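Local coordinates for pyruvate kinase (Cryptosporidium parvum, PDB 4DRS), which probably catalyses the last step of glycolysis, transferring phosphate from phosphoenolpyruvate to ADP to give pyruvate and ATP, at residues C414-S419 / N518-V523; N424-I429 / S499-I504. One frame throughout, in Å; residues are numbered along the deposited sequence.

Contact 1 of 2, residues C414-S419 / N518-V523; sequences CSAVES and NLMKIV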
loop_
_atom_site.group_PDB
_atom_site.type_symbol
_atom_site.label_atom_id
_atom_site.label_comp_id
_atom_site.label_asym_id
_atom_site.label_seq_id
_atom_site.Cartn_x
_atom_site.Cartn_y
_atom_site.Cartn_z
ATOM N N CYS A 414 -0.656 18.587 10.921
ATOM C CA CYS A 414 -0.617 17.604 9.831
ATOM C C CYS A 414 -0.698 18.235 8.457
ATOM O O CYS A 414 0.034 17.850 7.549
ATOM C CB CYS A 414 -1.776 16.621 9.948
ATOM S SG CYS A 414 -1.567 15.482 11.305
ATOM N N SER A 415 -1.613 19.185 8.307
ATOM C CA SER A 415 -1.801 19.853 7.035
ATOM C C SER A 415 -0.582 20.679 6.639
ATOM O O SER A 415 -0.265 20.777 5.455
ATOM C CB SER A 415 -3.072 20.697 7.059
ATOM O OG SER A 415 -4.203 19.841 7.094
ATOM N N ALA A 416 0.103 21.249 7.632
ATOM C CA ALA A 416 1.345 21.983 7.399
ATOM C C ALA A 416 2.412 21.067 6.814
ATOM O O ALA A 416 3.087 21.433 5.851
ATOM C CB ALA A 416 1.844 22.620 8.687
ATOM N N VAL A 417 2.542 19.873 7.389
ATOM C CA VAL A 417 3.515 18.885 6.926
ATOM C C VAL A 417 3.166 18.367 5.528
ATOM O O VAL A 417 4.058 18.200 4.690
ATOM C CB VAL A 417 3.669 17.711 7.919
ATOM C CG1 VAL A 417 4.600 16.642 7.362
ATOM C CG2 VAL A 417 4.193 18.213 9.259
ATOM N N GLU A 418 1.879 18.121 5.280
ATOM C CA GLU A 418 1.433 17.678 3.959
ATOM C C GLU A 418 1.646 18.776 2.909
ATOM O O GLU A 418 2.141 18.502 1.812
ATOM C CB GLU A 418 -0.033 17.228 3.980
ATOM C CG GLU A 418 -0.431 16.390 2.771
ATOM C CD GLU A 418 -1.904 16.510 2.414
ATOM O OE1 GLU A 418 -2.444 17.641 2.458
ATOM O OE2 GLU A 418 -2.523 15.475 2.071
ATOM N N SER A 419 1.279 20.010 3.263
ATOM C CA SER A 419 1.470 21.174 2.394
ATOM C C SER A 419 2.928 21.405 2.022
ATOM O O SER A 419 3.238 21.677 0.861
ATOM C CB SER A 419 0.911 22.442 3.044
ATOM O OG SER A 419 -0.370 22.743 2.524
ATOM N N ASN A 518 -4.463 27.499 14.766
ATOM C CA ASN A 518 -5.749 27.290 14.033
ATOM C C ASN A 518 -5.711 27.754 12.572
ATOM O O ASN A 518 -6.685 27.579 11.837
ATOM C CB ASN A 518 -6.904 27.974 14.775
ATOM C CG ASN A 518 -6.827 29.490 14.711
ATOM O OD1 ASN A 518 -5.750 30.080 14.834
ATOM N ND2 ASN A 518 -7.977 30.132 14.523
ATOM N N LEU A 519 -4.581 28.328 12.161
ATOM C CA LEU A 519 -4.429 28.909 10.830
ATOM C C LEU A 519 -3.157 28.423 10.132
ATOM O O LEU A 519 -2.111 28.265 10.758
ATOM C CB LEU A 519 -4.416 30.436 10.944
ATOM C CG LEU A 519 -4.453 31.327 9.702
ATOM C CD1 LEU A 519 -5.095 32.660 10.050
ATOM C CD2 LEU A 519 -3.064 31.535 9.117
ATOM N N MET A 520 -3.255 28.209 8.822
ATOM C CA MET A 520 -2.113 27.797 8.010
ATOM C C MET A 520 -2.089 28.571 6.691
ATOM O O MET A 520 -3.120 28.717 6.036
ATOM C CB MET A 520 -2.191 26.295 7.727
ATOM C CG MET A 520 -0.907 25.688 7.195
ATOM S SD MET A 520 -1.197 24.398 5.968
ATOM C CE MET A 520 -1.372 25.380 4.486
ATOM N N LYS A 521 -0.916 29.073 6.316
ATOM C CA LYS A 521 -0.729 29.676 4.995
ATOM C C LYS A 521 0.598 29.281 4.357
ATOM O O LYS A 521 1.523 28.839 5.042
ATOM C CB LYS A 521 -0.899 31.207 5.022
ATOM C CG LYS A 521 0.068 31.966 5.919
ATOM C CD LYS A 521 0.143 33.442 5.541
ATOM C CE LYS A 521 -1.060 34.240 6.026
ATOM N NZ LYS A 521 -1.086 34.400 7.510
ATOM N N ILE A 522 0.676 29.424 3.039
ATOM C CA ILE A 522 1.916 29.175 2.317
ATOM C C ILE A 522 2.432 30.486 1.740
ATOM O O ILE A 522 1.756 31.125 0.935
ATOM C CB ILE A 522 1.742 28.124 1.199
ATOM C CG1 ILE A 522 0.988 26.899 1.731
ATOM C CG2 ILE A 522 3.098 27.736 0.619
ATOM C CD1 ILE A 522 0.831 25.770 0.736
ATOM N N VAL A 523 3.626 30.882 2.171
ATOM C CA VAL A 523 4.246 32.131 1.726
ATOM C C VAL A 523 5.499 31.864 0.893
ATOM O O VAL A 523 6.065 30.767 0.940
ATOM C CB VAL A 523 4.592 33.061 2.916
ATOM C CG1 VAL A 523 3.325 33.587 3.573
ATOM C CG2 VAL A 523 5.470 32.346 3.940
#
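The flat group that meets Met520 is the peptide joining Ser415 to Ala416 on helix 414-419. The Met520 sulfur sits over one face of it, with SD 3.8 Å from Ser415 O and equally far from Ala416 CA, while Ala416 CB lies beyond the edge of this peptide and rests 4.4 Å from Met520 CG. Ser415 O is not given up to this contact: it accepts Ser419 N within the helix and Ser415 OG of the second subunit.

From the sulfur the Met520 chain turns, chi3 being 85°, and this bend swings the methyl along the helix to the next turn, where CE comes 3.4 Å from Ser419 OG. Ile522, two residues on along the strand, reaches the same hydroxyl: its extended CG1-CD1 arm (chi2 -177°) carries CD1 to 3.7 Å from Ser419 OG. Two methyl groups therefore press on one hydroxyl, in van der Waals contact alone. That buried oxygen is hydrogen-bonded to Ser415 OG of the second subunit. Ile412 of the second subunit packs on both Met520 and Ile522.

The axes of the helix and of strand 519-523 run 9.2 Å apart and only 15° from parallel. Met520 thus spans from Ser415 and Ala416 to Ser419, one turn on, where Ile522 joins it. The two N-to-C directions agree because this strand runs antiparallel to its neighbour, 502-506. It is the last strand of the sheet within this chain, but Leu519, Met520 and Lys521 pair antiparallel with a strand of the second subunit, so the sheet continues across the interface. The arrangement is a helix layered on the face of a mixed sheet, as in the C-terminal alpha/beta domain of pyruvate kinase.

Contact 2 of 2, residues N424-I429 / S499-I504; sequences NAKLII and SGDFAI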
loop_
_atom_site.group_PDB
_atom_site.type_symbol
_atom_site.label_atom_id
_atom_site.label_comp_id
_atom_site.label_asym_id
_atom_site.label_seq_id
_atom_site.Cartn_x
_atom_site.Cartn_y
_atom_site.Cartn_z
ATOM N N ASN A 424 6.928 21.365 -2.024
ATOM C CA ASN A 424 8.375 21.231 -1.849
ATOM C C ASN A 424 8.982 22.423 -1.091
ATOM O O ASN A 424 10.012 22.981 -1.489
ATOM C CB ASN A 424 9.066 20.999 -3.202
ATOM C CG ASN A 424 10.509 20.555 -3.056
ATOM O OD1 ASN A 424 10.825 19.667 -2.263
ATOM N ND2 ASN A 424 11.395 21.174 -3.827
ATOM N N ALA A 425 8.323 22.799 0.004
ATOM C CA ALA A 425 8.762 23.901 0.856
ATOM C C ALA A 425 10.066 23.570 1.573
ATOM O O ALA A 425 10.420 22.399 1.731
ATOM C CB ALA A 425 7.679 24.250 1.862
ATOM N N LYS A 426 10.775 24.607 2.007
ATOM C CA LYS A 426 12.052 24.433 2.685
ATOM C C LYS A 426 11.926 24.586 4.193
ATOM O O LYS A 426 12.755 24.066 4.940
ATOM C CB LYS A 426 13.101 25.408 2.135
ATOM C CG LYS A 426 13.298 25.345 0.624
ATOM C CD LYS A 426 13.746 23.967 0.147
ATOM C CE LYS A 426 13.907 23.931 -1.366
ATOM N NZ LYS A 426 14.236 22.561 -1.853
ATOM N N LEU A 427 10.891 25.296 4.639
ATOM C CA LEU A 427 10.689 25.555 6.063
ATOM C C LEU A 427 9.228 25.493 6.481
ATOM O O LEU A 427 8.328 25.805 5.694
ATOM C CB LEU A 427 11.236 26.933 6.444
ATOM C CG LEU A 427 12.737 27.225 6.372
ATOM C CD1 LEU A 427 12.939 28.716 6.546
ATOM C CD2 LEU A 427 13.529 26.449 7.415
ATOM N N ILE A 428 9.008 25.093 7.730
ATOM C CA ILE A 428 7.716 25.244 8.379
ATOM C C ILE A 428 7.894 26.205 9.554
ATOM O O ILE A 428 8.568 25.881 10.537
ATOM C CB ILE A 428 7.140 23.898 8.870
ATOM C CG1 ILE A 428 7.019 22.905 7.703
ATOM C CG2 ILE A 428 5.786 24.112 9.539
ATOM C CD1 ILE A 428 6.608 21.503 8.111
ATOM N N ILE A 429 7.305 27.394 9.436
ATOM C CA ILE A 429 7.402 28.412 10.477
ATOM C C ILE A 429 6.122 28.432 11.305
ATOM O O ILE A 429 5.023 28.504 10.752
ATOM C CB ILE A 429 7.687 29.813 9.893
ATOM C CG1 ILE A 429 8.937 29.778 9.013
ATOM C CG2 ILE A 429 7.851 30.843 11.006
ATOM C CD1 ILE A 429 9.133 31.021 8.166
ATOM N N SER A 499 15.572 32.952 -1.764
ATOM C CA SER A 499 14.514 33.691 -2.458
ATOM C C SER A 499 13.787 32.790 -3.450
ATOM O O SER A 499 14.411 31.976 -4.134
ATOM C CB SER A 499 15.088 34.910 -3.182
ATOM O OG SER A 499 15.499 35.900 -2.258
ATOM N N GLY A 500 12.466 32.928 -3.514
ATOM C CA GLY A 500 11.650 32.103 -4.404
ATOM C C GLY A 500 11.194 30.780 -3.806
ATOM O O GLY A 500 10.278 30.148 -4.334
ATOM N N ASP A 501 11.835 30.358 -2.714
ATOM C CA ASP A 501 11.452 29.132 -2.007
ATOM C C ASP A 501 10.168 29.317 -1.197
ATOM O O ASP A 501 9.870 30.419 -0.723
ATOM C CB ASP A 501 12.575 28.660 -1.078
ATOM C CG ASP A 501 13.781 28.115 -1.830
ATOM O OD1 ASP A 501 13.651 27.762 -3.024
ATOM O OD2 ASP A 501 14.866 28.028 -1.212
ATOM N N PHE A 502 9.416 28.231 -1.041
ATOM C CA PHE A 502 8.196 28.254 -0.246
ATOM C C PHE A 502 8.460 27.928 1.218
ATOM O O PHE A 502 9.375 27.167 1.548
ATOM C CB PHE A 502 7.153 27.285 -0.808
ATOM C CG PHE A 502 6.584 27.702 -2.137
ATOM C CD1 PHE A 502 5.800 28.849 -2.248
ATOM C CD2 PHE A 502 6.816 26.937 -3.276
ATOM C CE1 PHE A 502 5.274 29.232 -3.473
ATOM C CE2 PHE A 502 6.289 27.315 -4.502
ATOM C CZ PHE A 502 5.516 28.463 -4.601
ATOM N N ALA A 503 7.650 28.530 2.083
ATOM C CA ALA A 503 7.599 28.180 3.493
ATOM C C ALA A 503 6.141 28.086 3.916
ATOM O O ALA A 503 5.290 28.826 3.417
ATOM C CB ALA A 503 8.334 29.212 4.335
ATOM N N ILE A 504 5.857 27.160 4.826
ATOM C CA ILE A 504 4.537 27.066 5.427
ATOM C C ILE A 504 4.546 27.883 6.710
ATOM O O ILE A 504 5.397 27.681 7.575
ATOM C CB ILE A 504 4.140 25.603 5.743
ATOM C CG1 ILE A 504 4.358 24.686 4.532
ATOM C CG2 ILE A 504 2.711 25.524 6.269
ATOM C CD1 ILE A 504 3.554 25.027 3.296
HETATM O O HOH W 1 10.213 25.735 -2.221
#
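The side chains of Lys426 and Asp501 pass each other at a slant at one end of the strand pair, meeting at Lys426 CG rather than at its charged end. Lys426 CG lies 3.6 Å from Asp501 OD2, whereas the chain bends away at chi2, leaving Lys426 NZ 5.4 Å from Asp501 OD1, so the opposite charges could attract without forming a salt bridge. Asp501 OD2 is instead held by the backbone N of Glu498.

Beside them Ala425 sets its methyl against the backbone of Phe502, with CB 3.4 Å from Phe502 O. The Phe502 ring does not follow: chi1 of -69° places CG beside its own backbone N, and the ring leads away from 424-429, leaving CB to touch Ala425. A water bridges the two segments here, donating to Asn424 O and accepting from Phe502 N.

Further along, the strands pair in parallel. Ile504 is gripped through both of its backbone polar atoms, its N donating to Leu427 O (2.9 Å) and its O accepting from Ile429 N (2.7 Å, nearly along the C=O axis). Before them, Lys426 N reaches Phe502 O at 3.0 Å in a straight bond of 168°. Side chains of the pair divide between two faces: Ile428 CG2 lies 4.4 Å from Ile504 CB on one, and on the other Ala503 CB touches both Leu427 CB and Ile429 CD1.

The face bearing Ile504 is packed by Ala416, Ser419 and Ala420 of helix 408-422, and the face bearing Ala503 by Leu488 of helix 480-493. Within the sheet, strand 427-431 also pairs with strand 449-454, while strand 502-506 has antiparallel strand 519-524 on its other flank.

How the contacts relate
From the N terminus the chain passes through the barrel domain and enters helix 408-422, which supplies the first side of contact 1, then, after a short turn, leads into strand 427-431, the first side of contact 2. Strands 449-454 and 469-473 and helix 480-493 follow before 499-504 closes contact 2. The chain then returns as strand 519-524 and closes contact 1, so contact 2 is nested inside the longer loop. Strands 502-506 and 519-524 are sheet neighbours: Val523 N probably bonds to Ala503 O (2.9 Å), and Ile504 CD1 packs against Ser419 CB (3.7 Å). Together the contacts tie a helix and three adjacent strands into one domain beside the second subunit.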